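Local coordinates for protein glutamate racemase (PDB 2JFN) that belongs to the Asp/Glu/hydantoin racemase family and binds glutamic acid and uridine-5'-diphosphate-N-acetylmuramoyl-L-alanine in separate pockets, at residues L25-G30 with I50-N55; A66-R71 with N93-V98; L87-C92 with P110-V115. All blocks are in the same frame, centred on the assembly; numbering follows the deposited sequence.

Contact 1: L25-G30 with I50-N55; sequences LVFDSG and IYAFDN. With GLU (glutamic acid), chain B.
Tyr51, in mid-strand, reaches forward to Gly30, just past the end of strand 21-28: the phenol OH donates to Gly30 O at 2.6 Å, with that oxygen lying at the ring edge. CG of Tyr51 stands anti to its backbone N (chi1 -173°), which lays the ring over the neighbouring strand; CE2 then rests 4.0 Å from Val26 CG1, and the OH arrives beside CB of Asp28. The Asp28 carboxylate runs alongside this ring, their planes 62° apart. Gly30 N donates to Asp28 OD1 from above the carboxylate plane, closing an Asx turn, and Gly33 N gives the same oxygen a second bond. Two backbone donors on OD1 thus help to hold the carboxylate's rotation while its OD2 takes the amino group of the bound glutamic acid at 2.8 Å; the ligand's bond to OD1 is weak. Next to it, Ser29 OG donates to ligand OE2 at 2.6 Å.

Behind this shell the strands run parallel, 4.8 Å apart at closest approach. Val26 N bonds Ile50 O at 2.9 Å, Ala52 N returns to Val26 O at 3.1 Å, and Asp28 N to Ala52 O and Asp54 N to Asp28 O continue the pattern. On the sheet face opposite Tyr51, Leu25 CD1 touches both Ile50 CG2 and Ala52 CB, each at 3.9 Å. Asp54 turns its carboxylate to Arg71 and Tyr60. Strands 21-28 and 48-53, joined through helix 33-43, form a beta-alpha-beta unit; the C-terminal end of strand 21-28 brings Asp28 and Ser29 to the glutamic acid pocket, as is usual in alpha/beta folds with parallel strands.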
loop_
_atom_site.group_PDB
_atom_site.type_symbol
_atom_site.label_atom_id
_atom_site.label_comp_id
_atom_site.label_asym_id
_atom_site.label_seq_id
_atom_site.Cartn_x
_atom_site.Cartn_y
_atom_site.Cartn_z
ATOM N N LEU A 25 10.160 -2.540 -8.635
ATOM C CA LEU A 25 9.956 -1.346 -7.836
ATOM C C LEU A 25 8.647 -1.461 -7.072
ATOM O O LEU A 25 7.628 -1.853 -7.638
ATOM C CB LEU A 25 9.883 -0.100 -8.727
ATOM C CG LEU A 25 9.333 1.162 -8.052
ATOM C CD1 LEU A 25 10.297 1.636 -6.959
ATOM C CD2 LEU A 25 9.124 2.260 -9.102
ATOM N N VAL A 26 8.691 -1.142 -5.784
ATOM C CA VAL A 26 7.498 -1.121 -4.952
ATOM C C VAL A 26 7.444 0.329 -4.450
ATOM O O VAL A 26 8.374 0.797 -3.780
ATOM C CB VAL A 26 7.591 -2.096 -3.758
ATOM C CG1 VAL A 26 6.320 -2.005 -2.927
ATOM C CG2 VAL A 26 7.779 -3.540 -4.269
ATOM N N PHE A 27 6.372 1.034 -4.803
ATOM C CA PHE A 27 6.195 2.440 -4.439
ATOM C C PHE A 27 5.009 2.738 -3.528
ATOM O O PHE A 27 3.960 2.106 -3.625
ATOM C CB PHE A 27 6.026 3.286 -5.706
ATOM C CG PHE A 27 5.591 4.707 -5.434
ATOM C CD1 PHE A 27 6.524 5.684 -5.090
ATOM C CD2 PHE A 27 4.243 5.051 -5.459
ATOM C CE1 PHE A 27 6.120 6.982 -4.773
ATOM C CE2 PHE A 27 3.825 6.347 -5.142
ATOM C CZ PHE A 27 4.765 7.313 -4.797
ATOM N N ASP A 28 5.190 3.718 -2.649
ATOM C CA ASP A 28 4.137 4.180 -1.747
ATOM C C ASP A 28 4.503 5.578 -1.293
ATOM O O ASP A 28 5.642 6.017 -1.462
ATOM C CB ASP A 28 4.004 3.299 -0.498
ATOM C CG ASP A 28 2.854 3.748 0.403
ATOM O OD1 ASP A 28 2.977 3.692 1.645
ATOM O OD2 ASP A 28 1.812 4.168 -0.141
ATOM N N SER A 29 3.535 6.273 -0.710
ATOM C CA SER A 29 3.759 7.615 -0.193
ATOM C C SER A 29 4.591 7.510 1.094
ATOM O O SER A 29 5.334 8.428 1.442
ATOM C CB SER A 29 2.417 8.276 0.109
ATOM O OG SER A 29 1.693 7.491 1.038
ATOM N N GLY A 30 4.469 6.381 1.790
ATOM C CA GLY A 30 5.216 6.182 3.019
ATOM C C GLY A 30 5.648 4.753 3.279
ATOM O O GLY A 30 6.226 4.102 2.403
ATOM N N ILE A 50 13.555 -2.532 -5.247
ATOM C CA ILE A 50 13.788 -1.117 -5.038
ATOM C C ILE A 50 12.531 -0.632 -4.337
ATOM O O ILE A 50 11.423 -0.820 -4.849
ATOM C CB ILE A 50 13.911 -0.339 -6.360
ATOM C CG1 ILE A 50 15.126 -0.827 -7.155
ATOM C CG2 ILE A 50 14.030 1.158 -6.067
ATOM C CD1 ILE A 50 15.127 -0.339 -8.598
ATOM N N TYR A 51 12.693 -0.044 -3.159
ATOM C CA TYR A 51 11.551 0.496 -2.439
ATOM C C TYR A 51 11.694 2.007 -2.493
ATOM O O TYR A 51 12.747 2.550 -2.153
ATOM C CB TYR A 51 11.531 0.039 -0.977
ATOM C CG TYR A 51 10.253 0.447 -0.261
ATOM C CD1 TYR A 51 10.211 1.562 0.578
ATOM C CD2 TYR A 51 9.063 -0.246 -0.488
ATOM C CE1 TYR A 51 9.007 1.979 1.169
ATOM C CE2 TYR A 51 7.860 0.157 0.099
ATOM C CZ TYR A 51 7.834 1.268 0.919
ATOM O OH TYR A 51 6.623 1.670 1.458
ATOM N N ALA A 52 10.646 2.687 -2.935
ATOM C CA ALA A 52 10.685 4.141 -3.010
ATOM C C ALA A 52 9.480 4.727 -2.297
ATOM O O ALA A 52 8.345 4.293 -2.514
ATOM C CB ALA A 52 10.699 4.591 -4.469
ATOM N N PHE A 53 9.726 5.700 -1.430
ATOM C CA PHE A 53 8.634 6.343 -0.723
ATOM C C PHE A 53 8.753 7.865 -0.822
ATOM O O PHE A 53 9.844 8.435 -0.710
ATOM C CB PHE A 53 8.566 5.855 0.742
ATOM C CG PHE A 53 9.808 6.123 1.557
ATOM C CD1 PHE A 53 9.818 7.135 2.514
ATOM C CD2 PHE A 53 10.947 5.337 1.398
ATOM C CE1 PHE A 53 10.944 7.360 3.306
ATOM C CE2 PHE A 53 12.086 5.551 2.184
ATOM C CZ PHE A 53 12.082 6.567 3.142
ATOM N N ASP A 54 7.618 8.512 -1.061
ATOM C CA ASP A 54 7.569 9.965 -1.211
ATOM C C ASP A 54 7.392 10.691 0.121
ATOM O O ASP A 54 6.314 11.206 0.416
ATOM C CB ASP A 54 6.428 10.343 -2.159
ATOM C CG ASP A 54 6.505 11.792 -2.613
ATOM O OD1 ASP A 54 7.406 12.524 -2.140
ATOM O OD2 ASP A 54 5.663 12.194 -3.442
ATOM N N ASN A 55 8.457 10.756 0.916
ATOM C CA ASN A 55 8.375 11.422 2.204
ATOM C C ASN A 55 8.200 12.929 2.046
ATOM O O ASN A 55 7.833 13.609 2.996
ATOM C CB ASN A 55 9.616 11.103 3.056
ATOM C CG ASN A 55 10.909 11.592 2.429
ATOM O OD1 ASN A 55 11.210 11.299 1.268
ATOM N ND2 ASN A 55 11.692 12.335 3.206
HETATM N N GLU B . -0.234 3.693 1.761
HETATM C CA GLU B . -1.407 4.572 1.797
HETATM C C GLU B . -2.374 4.133 0.714
HETATM O O GLU B . -2.523 2.883 0.456
HETATM C CB GLU B . -0.970 6.027 1.571
HETATM C CG GLU B . -1.661 6.963 2.588
HETATM C CD GLU B . -1.482 8.424 2.195
HETATM O OE1 GLU B . -2.366 9.237 2.450
HETATM O OE2 GLU B . -0.452 8.804 1.630
HETATM O OXT GLU B . -3.049 5.000 0.068
#

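Contact 2: A66-R71 with N93-V98. With GLU (glutamic acid), chain B.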
loop_
_atom_site.group_PDB
_atom_site.type_symbol
_atom_site.label_atom_id
_atom_site.label_comp_id
_atom_site.label_asym_id
_atom_site.label_seq_id
_atom_site.Cartn_x
_atom_site.Cartn_y
_atom_site.Cartn_z
ATOM N N ALA A 66 -4.614 15.728 -9.597
ATOM C CA ALA A 66 -3.742 16.187 -10.680
ATOM C C ALA A 66 -2.274 16.173 -10.229
ATOM O O ALA A 66 -1.373 15.817 -10.996
ATOM C CB ALA A 66 -4.141 17.587 -11.119
ATOM N N PHE A 67 -2.036 16.569 -8.984
ATOM C CA PHE A 67 -0.681 16.570 -8.446
ATOM C C PHE A 67 -0.179 15.135 -8.314
ATOM O O PHE A 67 0.914 14.809 -8.777
ATOM C CB PHE A 67 -0.632 17.235 -7.064
ATOM C CG PHE A 67 0.629 16.932 -6.303
ATOM C CD1 PHE A 67 1.833 17.546 -6.645
ATOM C CD2 PHE A 67 0.631 15.965 -5.304
ATOM C CE1 PHE A 67 3.025 17.195 -6.003
ATOM C CE2 PHE A 67 1.821 15.607 -4.656
ATOM C CZ PHE A 67 3.018 16.225 -5.011
ATOM N N ILE A 68 -0.984 14.287 -7.679
ATOM C CA ILE A 68 -0.626 12.888 -7.462
ATOM C C ILE A 68 -0.181 12.157 -8.732
ATOM O O ILE A 68 0.862 11.498 -8.741
ATOM C CB ILE A 68 -1.798 12.100 -6.815
ATOM C CG1 ILE A 68 -2.063 12.628 -5.400
ATOM C CG2 ILE A 68 -1.468 10.608 -6.760
ATOM C CD1 ILE A 68 -3.126 11.855 -4.632
ATOM N N VAL A 69 -0.966 12.264 -9.801
ATOM C CA VAL A 69 -0.615 11.594 -11.049
ATOM C C VAL A 69 0.755 12.047 -11.548
ATOM O O VAL A 69 1.611 11.214 -11.851
ATOM C CB VAL A 69 -1.670 11.863 -12.152
ATOM C CG1 VAL A 69 -1.232 11.216 -13.464
ATOM C CG2 VAL A 69 -3.025 11.311 -11.716
ATOM N N GLU A 70 0.962 13.362 -11.617
ATOM C CA GLU A 70 2.228 13.916 -12.091
ATOM C C GLU A 70 3.401 13.503 -11.206
ATOM O O GLU A 70 4.488 13.177 -11.698
ATOM C CB GLU A 70 2.171 15.450 -12.142
ATOM C CG GLU A 70 1.200 16.047 -13.168
ATOM C CD GLU A 70 1.481 15.600 -14.596
ATOM O OE1 GLU A 70 2.670 15.515 -14.984
ATOM O OE2 GLU A 70 0.510 15.341 -15.341
ATOM N N ARG A 71 3.171 13.534 -9.901
ATOM C CA ARG A 71 4.197 13.189 -8.925
ATOM C C ARG A 71 4.636 11.733 -9.026
ATOM O O ARG A 71 5.832 11.450 -9.080
ATOM C CB ARG A 71 3.687 13.484 -7.511
ATOM C CG ARG A 71 4.684 13.200 -6.396
ATOM C CD ARG A 71 5.925 14.083 -6.487
ATOM N NE ARG A 71 6.782 13.886 -5.316
ATOM C CZ ARG A 71 7.994 14.410 -5.171
ATOM N NH1 ARG A 71 8.514 15.176 -6.125
ATOM N NH2 ARG A 71 8.691 14.159 -4.071
ATOM N N ASN A 93 -3.068 2.868 -2.247
ATOM C CA ASN A 93 -4.449 3.044 -2.709
ATOM C C ASN A 93 -4.763 4.454 -3.199
ATOM O O ASN A 93 -5.437 4.630 -4.218
ATOM C CB ASN A 93 -5.445 2.669 -1.605
ATOM C CG ASN A 93 -5.400 1.201 -1.249
ATOM O OD1 ASN A 93 -4.502 0.746 -0.533
ATOM N ND2 ASN A 93 -6.370 0.442 -1.754
ATOM N N THR A 94 -4.282 5.460 -2.475
ATOM C CA THR A 94 -4.528 6.848 -2.848
ATOM C C THR A 94 -3.826 7.253 -4.139
ATOM O O THR A 94 -4.044 8.348 -4.649
ATOM C CB THR A 94 -4.085 7.820 -1.728
ATOM O OG1 THR A 94 -2.727 7.542 -1.356
ATOM C CG2 THR A 94 -4.978 7.667 -0.513
ATOM N N ALA A 95 -2.982 6.380 -4.673
ATOM C CA ALA A 95 -2.273 6.701 -5.911
ATOM C C ALA A 95 -2.623 5.768 -7.058
ATOM O O ALA A 95 -2.724 6.203 -8.204
ATOM C CB ALA A 95 -0.759 6.682 -5.676
ATOM N N SER A 96 -2.818 4.491 -6.753
ATOM C CA SER A 96 -3.120 3.505 -7.781
ATOM C C SER A 96 -4.143 3.951 -8.808
ATOM O O SER A 96 -3.789 4.297 -9.934
ATOM C CB SER A 96 -3.585 2.193 -7.155
ATOM O OG SER A 96 -2.482 1.349 -6.882
ATOM N N THR A 97 -5.410 3.941 -8.420
ATOM C CA THR A 97 -6.481 4.320 -9.331
ATOM C C THR A 97 -6.114 5.435 -10.309
ATOM O O THR A 97 -5.921 5.192 -11.508
ATOM C CB THR A 97 -7.732 4.738 -8.549
ATOM O OG1 THR A 97 -7.467 5.942 -7.813
ATOM C CG2 THR A 97 -8.117 3.638 -7.572
ATOM N N VAL A 98 -5.992 6.648 -9.787
ATOM C CA VAL A 98 -5.690 7.809 -10.610
ATOM C C VAL A 98 -4.388 7.792 -11.413
ATOM O O VAL A 98 -4.294 8.466 -12.438
ATOM C CB VAL A 98 -5.690 9.085 -9.749
ATOM C CG1 VAL A 98 -7.032 9.229 -9.033
ATOM C CG2 VAL A 98 -4.550 9.028 -8.740
HETATM N N GLU B . -0.234 3.693 1.761
HETATM C CA GLU B . -1.407 4.572 1.797
HETATM C C GLU B . -2.374 4.133 0.714
HETATM O O GLU B . -2.523 2.883 0.456
HETATM C CB GLU B . -0.970 6.027 1.571
HETATM C CG GLU B . -1.661 6.963 2.588
HETATM C CD GLU B . -1.482 8.424 2.195
HETATM O OE1 GLU B . -2.366 9.237 2.450
HETATM O OE2 GLU B . -0.452 8.804 1.630
HETATM O OXT GLU B . -3.049 5.000 0.068
#
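Ile68 and Val69 of one helix press on Thr94, Ala95 and Val98 of the other, and no hydrogen bond crosses between them. The Ile68 side chain divides the work between its branches. CG2, anti to the backbone N, meets Ala95 CB at 4.1 Å and Val98 CG2 at 4.0 Å, whereas CD1, at the end of an extended chain (chi2 -176°), comes to 3.6 Å from Thr94 O. The side chains of Ile68 and Val98 lie roughly perpendicular, and their closest pair is CG2 to CG2. Both Ile68 and Ala95 are buried, which makes this the closed half of the contact.

The axes of segments 66-71 and 93-98 pass 9.4 Å apart at 84° to each other. This is nearly perpendicular packing of two helices, 65-82 and 93-106, that are linked in sequence through strand 87-90; a modest 186 Å² is buried between the segments.

The half toward solvent is more open at its rim, Val69 and Val98 both being partly exposed, yet it is not loose at its centre: Val69 CG2 comes within 3.2 Å of Val98 O and 4.0 Å of Val98 CB. Val98 also touches Glu65, and Val69 reaches Ala102 one turn further along.

At the start of segment 93-98 the N-H groups turn to the ligand, while Thr94 O faces Ile68. Asn93 N donates to glutamic acid O at 2.8 Å, and Thr94 grips OXT twice, from its backbone N at 2.9 Å and an equally long bond from OG1. The hydroxyl sits between the backbone N and the carbonyl carbon (chi1 53°), on the same side as Thr94 N, which lets both donors converge on one carboxylate oxygen.

Contact 3: L87-C92 with P110-V115; sequences LAVVAC and PVVGVV. With UMA (uridine-5'-diphosphate-N-acetylmuramoyl-L-alanine), chain C; GLU (glutamic acid), chain B.
Segments 87-92 and 110-115 run parallel, their end-to-end directions 18° apart, and three nearly straight backbone bonds join them: Ala88 N to Pro110 O at 3.2 Å, then Val112 N to Ala88 O and Val90 N to Val112 O, both 2.8 Å. Val89 and Val112 run alongside each other on one face, with Val89 CG2 4.1 Å from Val112 CB. From the other face, Val90 CG2 crosses to Val111 CG1 at 4.0 Å. At the start of the pair, Leu87 lies across the Pro110 ring, CB to CG 4.0 Å. Past the paired part Val114 leans back toward the first segment: CG1 nears Val90 O, and CG2 packs on the Cys92 carbonyl group. The outer edge of 110-115 receives uridine-5'-diphosphate-N-acetylmuramoyl-L-alanine, whose N3 donates to Gly113 O at 2.9 Å while Val115 N donates to its O2, also at 2.9 Å. Helix 93-106 links the two parallel strands in a beta-alpha-beta unit and packs on the Val90-Val111 face, through Leu103 and Leu100 respectively; helix 228-241 covers Val89, Val112 and Val114 on the other, and strand 21-28 flanks 87-90 on the side away from 110-115.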
loop_
_atom_site.group_PDB
_atom_site.type_symbol
_atom_site.label_atom_id
_atom_site.label_comp_id
_atom_site.label_asym_id
_atom_site.label_seq_id
_atom_site.Cartn_x
_atom_site.Cartn_y
_atom_site.Cartn_z
ATOM N N LEU A 87 9.284 -4.453 -13.548
ATOM C CA LEU A 87 7.905 -4.240 -13.126
ATOM C C LEU A 87 7.849 -3.267 -11.955
ATOM O O LEU A 87 8.786 -3.187 -11.161
ATOM C CB LEU A 87 7.296 -5.588 -12.714
ATOM C CG LEU A 87 5.922 -5.688 -12.046
ATOM C CD1 LEU A 87 5.395 -7.107 -12.241
ATOM C CD2 LEU A 87 6.017 -5.356 -10.556
ATOM N N ALA A 88 6.746 -2.532 -11.856
ATOM C CA ALA A 88 6.549 -1.580 -10.772
ATOM C C ALA A 88 5.186 -1.786 -10.118
ATOM O O ALA A 88 4.182 -2.034 -10.793
ATOM C CB ALA A 88 6.655 -0.158 -11.293
ATOM N N VAL A 89 5.161 -1.678 -8.797
ATOM C CA VAL A 89 3.930 -1.834 -8.035
ATOM C C VAL A 89 3.594 -0.536 -7.319
ATOM O O VAL A 89 4.406 -0.012 -6.558
ATOM C CB VAL A 89 4.062 -2.931 -6.958
ATOM C CG1 VAL A 89 2.728 -3.108 -6.240
ATOM C CG2 VAL A 89 4.530 -4.237 -7.586
ATOM N N VAL A 90 2.407 -0.007 -7.582
ATOM C CA VAL A 90 1.961 1.203 -6.918
ATOM C C VAL A 90 1.221 0.664 -5.695
ATOM O O VAL A 90 -0.001 0.521 -5.716
ATOM C CB VAL A 90 0.999 2.008 -7.815
ATOM C CG1 VAL A 90 0.569 3.287 -7.110
ATOM C CG2 VAL A 90 1.694 2.351 -9.140
ATOM N N ALA A 91 1.981 0.327 -4.654
ATOM C CA ALA A 91 1.418 -0.236 -3.422
ATOM C C ALA A 91 0.892 0.889 -2.555
ATOM O O ALA A 91 1.303 1.054 -1.406
ATOM C CB ALA A 91 2.489 -1.022 -2.681
ATOM N N CYS A 92 -0.041 1.641 -3.129
ATOM C CA CYS A 92 -0.630 2.806 -2.496
ATOM C C CYS A 92 -2.033 3.016 -3.075
ATOM O O CYS A 92 -2.174 3.312 -4.259
ATOM C CB CYS A 92 0.269 4.007 -2.818
ATOM S SG CYS A 92 -0.326 5.626 -2.354
ATOM N N PRO A 110 5.280 -3.788 -17.098
ATOM C CA PRO A 110 3.981 -3.881 -16.432
ATOM C C PRO A 110 3.908 -3.096 -15.126
ATOM O O PRO A 110 4.889 -2.988 -14.391
ATOM C CB PRO A 110 3.802 -5.387 -16.245
ATOM C CG PRO A 110 5.203 -5.876 -16.093
ATOM C CD PRO A 110 5.954 -5.097 -17.142
ATOM N N VAL A 111 2.740 -2.528 -14.862
ATOM C CA VAL A 111 2.522 -1.761 -13.645
ATOM C C VAL A 111 1.372 -2.400 -12.882
ATOM O O VAL A 111 0.308 -2.646 -13.445
ATOM C CB VAL A 111 2.165 -0.293 -13.957
ATOM C CG1 VAL A 111 1.964 0.487 -12.656
ATOM C CG2 VAL A 111 3.275 0.348 -14.806
ATOM N N VAL A 112 1.596 -2.680 -11.605
ATOM C CA VAL A 112 0.566 -3.285 -10.772
ATOM C C VAL A 112 -0.052 -2.222 -9.883
ATOM O O VAL A 112 0.654 -1.382 -9.319
ATOM C CB VAL A 112 1.155 -4.414 -9.893
ATOM C CG1 VAL A 112 0.091 -4.976 -8.958
ATOM C CG2 VAL A 112 1.696 -5.509 -10.774
ATOM N N GLY A 113 -1.376 -2.249 -9.782
ATOM C CA GLY A 113 -2.074 -1.288 -8.954
ATOM C C GLY A 113 -2.742 -1.991 -7.790
ATOM O O GLY A 113 -2.702 -3.220 -7.691
ATOM N N VAL A 114 -3.359 -1.209 -6.910
ATOM C CA VAL A 114 -4.042 -1.760 -5.743
ATOM C C VAL A 114 -5.399 -1.117 -5.509
ATOM O O VAL A 114 -5.549 0.109 -5.573
ATOM C CB VAL A 114 -3.235 -1.555 -4.457
ATOM C CG1 VAL A 114 -1.861 -2.202 -4.582
ATOM C CG2 VAL A 114 -3.118 -0.072 -4.164
ATOM N N VAL A 115 -6.392 -1.955 -5.257
ATOM C CA VAL A 115 -7.733 -1.483 -4.960
ATOM C C VAL A 115 -8.164 -2.283 -3.733
ATOM O O VAL A 115 -7.730 -3.420 -3.551
ATOM C CB VAL A 115 -8.716 -1.747 -6.126
ATOM C CG1 VAL A 115 -8.364 -0.864 -7.315
ATOM C CG2 VAL A 115 -8.669 -3.208 -6.531
HETATM N N1 UMA C . -5.661 -6.980 -6.171
HETATM C C2 UMA C . -5.179 -5.628 -6.548
HETATM N N3 UMA C . -4.334 -5.586 -7.647
HETATM C C4 UMA C . -3.916 -6.689 -8.406
HETATM C C5 UMA C . -4.448 -8.045 -7.963
HETATM C C6 UMA C . -5.269 -8.117 -6.896
HETATM O O2 UMA C . -5.482 -4.607 -5.950
HETATM O O4 UMA C . -3.162 -6.521 -9.353
HETATM C C1B UMA C . -6.578 -7.045 -4.978
HETATM C C2B UMA C . -8.011 -6.739 -5.379
HETATM O "O2'" UMA C . -8.740 -5.897 -4.402
HETATM C C3B UMA C . -8.710 -8.038 -5.606
HETATM C C4B UMA C . -8.000 -8.862 -4.548
HETATM O O4B UMA C . -6.686 -8.330 -4.416
HETATM O O3B UMA C . -10.105 -7.727 -5.346
HETATM C C5B UMA C . -7.851 -10.294 -4.872
HETATM O O5B UMA C . -7.385 -10.444 -6.166
HETATM P PA UMA C . -7.293 -11.845 -6.913
HETATM O O1A UMA C . -6.347 -11.605 -8.012
HETATM O O2A UMA C . -6.924 -12.854 -5.974
HETATM O O3A UMA C . -8.788 -12.022 -7.512
HETATM P PB UMA C . -10.051 -11.052 -7.621
HETATM O O1B UMA C . -10.548 -10.649 -6.323
HETATM O O2B UMA C . -10.992 -11.665 -8.564
HETATM O "O1'" UMA C . -9.372 -9.803 -8.442
HETATM C "C1'" UMA C . -9.584 -9.462 -9.812
HETATM C "C2'" UMA C . -8.315 -8.996 -10.474
HETATM N "N2'" UMA C . -7.280 -10.046 -10.482
HETATM C "C7'" UMA C . -6.872 -10.636 -11.618
HETATM O "O7'" UMA C . -7.208 -10.222 -12.724
HETATM C "C8'" UMA C . -5.952 -11.835 -11.525
HETATM C "C3'" UMA C . -7.831 -7.730 -9.746
HETATM O "O3'" UMA C . -6.643 -7.175 -10.409
HETATM C "C4'" UMA C . -8.936 -6.648 -9.707
HETATM O "O4'" UMA C . -8.496 -5.502 -9.006
HETATM C "C5'" UMA C . -10.201 -7.216 -9.055
HETATM O "O5'" UMA C . -10.605 -8.429 -9.796
HETATM C "C6'" UMA C . -11.387 -6.270 -9.097
HETATM O "O6'" UMA C . -11.642 -5.862 -10.433
HETATM C C18 UMA C . -6.451 -6.870 -11.813
HETATM C C19 UMA C . -6.687 -5.436 -12.157
HETATM O O18 UMA C . -7.094 -5.113 -13.259
HETATM C C20 UMA C . -5.102 -7.473 -12.257
HETATM N N4 UMA C . -6.413 -4.565 -11.172
HETATM C C21 UMA C . -6.418 -3.101 -11.297
HETATM C C22 UMA C . -5.592 -2.540 -12.494
HETATM O O19 UMA C . -4.595 -3.201 -12.861
HETATM O O20 UMA C . -5.962 -1.472 -13.046
HETATM C C23 UMA C . -5.908 -2.479 -9.991
HETATM N N GLU B . -0.234 3.693 1.761
HETATM C CA GLU B . -1.407 4.572 1.797
HETATM C C GLU B . -2.374 4.133 0.714
HETATM O O GLU B . -2.523 2.883 0.456
HETATM C CB GLU B . -0.970 6.027 1.571
HETATM C CG GLU B . -1.661 6.963 2.588
HETATM C CD GLU B . -1.482 8.424 2.195
HETATM O OE1 GLU B . -2.366 9.237 2.450
HETATM O OE2 GLU B . -0.452 8.804 1.630
HETATM O OXT GLU B . -3.049 5.000 0.068
#

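Contacts 1 and 3 share one sheet: Leu25 O and Val89 N are 2.7 Å apart and Phe27 N and Val89 O 2.8 Å, probable hydrogen bonds that set strand 21-28 beside 87-90. Contact 2 lies over it, its centre about 13 Å from that of contact 1 and about 12 Å from that of contact 3. It is tied to contact 1 by the salt bridge Arg71 NE to Asp54 OD2 (2.8 Å), and to contact 3 by a probable bond between Ser96 OG and Val114 N (2.7 Å). All three converge on glutamic acid, through Asp28 and Ser29, Asn93 and Thr94, and Cys92. In contact 3, Val114 packs on Cys92 while its CA nears O2 of uridine-5'-diphosphate-N-acetylmuramoyl-L-alanine (3.2 Å), bridging the two pockets.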